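Local structure of lysyl-trna-dependent l-ysyl-phosphatidylgycerol synthase (Bacillus licheniformis, 4V36) at residues I52-V57 against K79-A84. The protein transfers lysine from lysyl-tRNA to phosphatidylglycerol, a lipid modification associated with bacterial resistance. Numbering follows the deposited sequence.
Sequences IQFAKV and KEFLHA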
# COMPACT_ATOMS: atom_id res chain seq x y z
N ILE A 52 -5.70 -1.01 -15.84
CA ILE A 52 -6.44 -0.42 -14.74
C ILE A 52 -7.03 -1.50 -13.83
O ILE A 52 -7.79 -2.36 -14.29
CB ILE A 52 -7.57 0.50 -15.24
CG1 ILE A 52 -7.00 1.83 -15.73
CG2 ILE A 52 -8.60 0.74 -14.14
CD1 ILE A 52 -8.06 2.83 -16.14
N GLN A 53 -6.67 -1.45 -12.55
CA GLN A 53 -7.23 -2.37 -11.57
C GLN A 53 -8.35 -1.68 -10.80
O GLN A 53 -8.21 -0.52 -10.41
CB GLN A 53 -6.14 -2.86 -10.61
CG GLN A 53 -4.92 -3.43 -11.30
CD GLN A 53 -3.87 -3.93 -10.32
OE1 GLN A 53 -4.17 -4.19 -9.16
NE2 GLN A 53 -2.64 -4.05 -10.79
N PHE A 54 -9.45 -2.39 -10.58
CA PHE A 54 -10.61 -1.78 -9.94
C PHE A 54 -11.51 -2.79 -9.24
O PHE A 54 -11.33 -4.00 -9.37
CB PHE A 54 -11.43 -1.01 -10.98
CG PHE A 54 -12.06 -1.89 -12.03
CD1 PHE A 54 -11.33 -2.32 -13.12
CD2 PHE A 54 -13.38 -2.28 -11.92
CE1 PHE A 54 -11.90 -3.13 -14.09
CE2 PHE A 54 -13.97 -3.08 -12.88
CZ PHE A 54 -13.22 -3.51 -13.97
N ALA A 55 -12.47 -2.27 -8.48
CA ALA A 55 -13.48 -3.09 -7.84
C ALA A 55 -14.85 -2.47 -8.05
O ALA A 55 -14.99 -1.25 -8.14
CB ALA A 55 -13.18 -3.24 -6.35
N LYS A 56 -15.87 -3.32 -8.15
CA LYS A 56 -17.23 -2.85 -8.41
C LYS A 56 -18.05 -2.75 -7.13
O LYS A 56 -18.10 -3.69 -6.34
CB LYS A 56 -17.92 -3.78 -9.41
CG LYS A 56 -19.33 -3.35 -9.80
CD LYS A 56 -19.92 -4.29 -10.84
CE LYS A 56 -21.36 -3.92 -11.17
NZ LYS A 56 -22.24 -4.02 -9.97
N VAL A 57 -18.66 -1.59 -6.92
CA VAL A 57 -19.54 -1.38 -5.77
C VAL A 57 -20.87 -0.81 -6.24
O VAL A 57 -21.02 0.41 -6.42
CB VAL A 57 -18.91 -0.43 -4.73
CG1 VAL A 57 -19.84 -0.27 -3.53
CG2 VAL A 57 -17.55 -0.94 -4.29
N LYS A 79 -9.35 6.61 -21.11
CA LYS A 79 -10.40 6.95 -22.06
C LYS A 79 -11.31 5.75 -22.33
O LYS A 79 -12.53 5.88 -22.32
CB LYS A 79 -9.79 7.46 -23.37
CG LYS A 79 -10.80 7.88 -24.42
CD LYS A 79 -10.10 8.40 -25.66
CE LYS A 79 -11.10 8.84 -26.72
NZ LYS A 79 -10.41 9.35 -27.94
N GLU A 80 -10.70 4.60 -22.57
CA GLU A 80 -11.45 3.38 -22.86
C GLU A 80 -12.23 2.88 -21.64
O GLU A 80 -13.38 2.46 -21.77
CB GLU A 80 -10.50 2.27 -23.35
CG GLU A 80 -9.86 2.56 -24.69
CD GLU A 80 -8.84 1.51 -25.08
OE1 GLU A 80 -8.52 0.64 -24.24
OE2 GLU A 80 -8.36 1.54 -26.24
N PHE A 81 -11.60 2.94 -20.47
CA PHE A 81 -12.24 2.47 -19.24
C PHE A 81 -13.45 3.32 -18.88
O PHE A 81 -14.51 2.79 -18.54
CB PHE A 81 -11.23 2.48 -18.09
CG PHE A 81 -11.80 1.99 -16.79
CD1 PHE A 81 -11.98 0.63 -16.56
CD2 PHE A 81 -12.14 2.88 -15.78
CE1 PHE A 81 -12.50 0.18 -15.37
CE2 PHE A 81 -12.66 2.43 -14.59
CZ PHE A 81 -12.84 1.08 -14.38
N LEU A 82 -13.29 4.64 -18.96
CA LEU A 82 -14.38 5.56 -18.66
C LEU A 82 -15.51 5.44 -19.68
O LEU A 82 -16.68 5.55 -19.34
CB LEU A 82 -13.87 7.00 -18.61
CG LEU A 82 -13.02 7.38 -17.40
CD1 LEU A 82 -12.47 8.79 -17.54
CD2 LEU A 82 -13.83 7.26 -16.12
N HIS A 83 -15.14 5.20 -20.94
CA HIS A 83 -16.12 5.03 -22.00
C HIS A 83 -16.91 3.74 -21.80
O HIS A 83 -18.13 3.71 -21.95
CB HIS A 83 -15.45 5.02 -23.37
CG HIS A 83 -16.41 4.85 -24.51
ND1 HIS A 83 -16.76 3.61 -25.00
CD2 HIS A 83 -17.08 5.75 -25.26
CE1 HIS A 83 -17.62 3.76 -26.00
NE2 HIS A 83 -17.82 5.05 -26.17
N ALA A 84 -16.20 2.67 -21.45
CA ALA A 84 -16.82 1.38 -21.21
C ALA A 84 -17.75 1.44 -20.00
O ALA A 84 -18.75 0.72 -19.93
CB ALA A 84 -15.77 0.30 -21.01
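Phe81, which meets Ile52 and Phe54 of strand 50-57, lies in a turn of helix 74-87 closed by the bond from Ala84 N to Glu80 O (2.8 Å). No hydrogen bond crosses between strand and helix; the contact between the two segments is made by three buried apolar side chains. With CG anti to the backbone N (chi1 -179°), the Phe81 ring extends from the helix toward the strand. Its far rim, at CE1 and CZ, points at one face of Phe54 in a tilted edge-to-face (T-shaped) stack, the planes turned by 60°. The centroids are 5.0 Å apart. Phe54 suits this place because its flat ring offers a broad face to that edge, Phe81 CE1 coming within 3.6 Å of Phe54 CD1. Ile52 lies two residues earlier, on the same side of the strand. Its beta branch, CG2, sits almost squarely over the centre of the Phe81 ring as a CH-pi contact, 4.1 Å from the centroid, while the extended CG1-CD1 arm brings CD1 to Phe81 CB at 3.7 Å. Phe43 of strand 41-44 adds another edge-to-face contact to Phe81, and Val63 and Leu61 of strand 60-69 also touch it, so several strands of the acetyltransferase-clan domain's sheet share this ring. With no polar bond bridging the segments, cohesion here should come from dispersion, the weak electrostatics of ring edge on ring face, and exclusion of water.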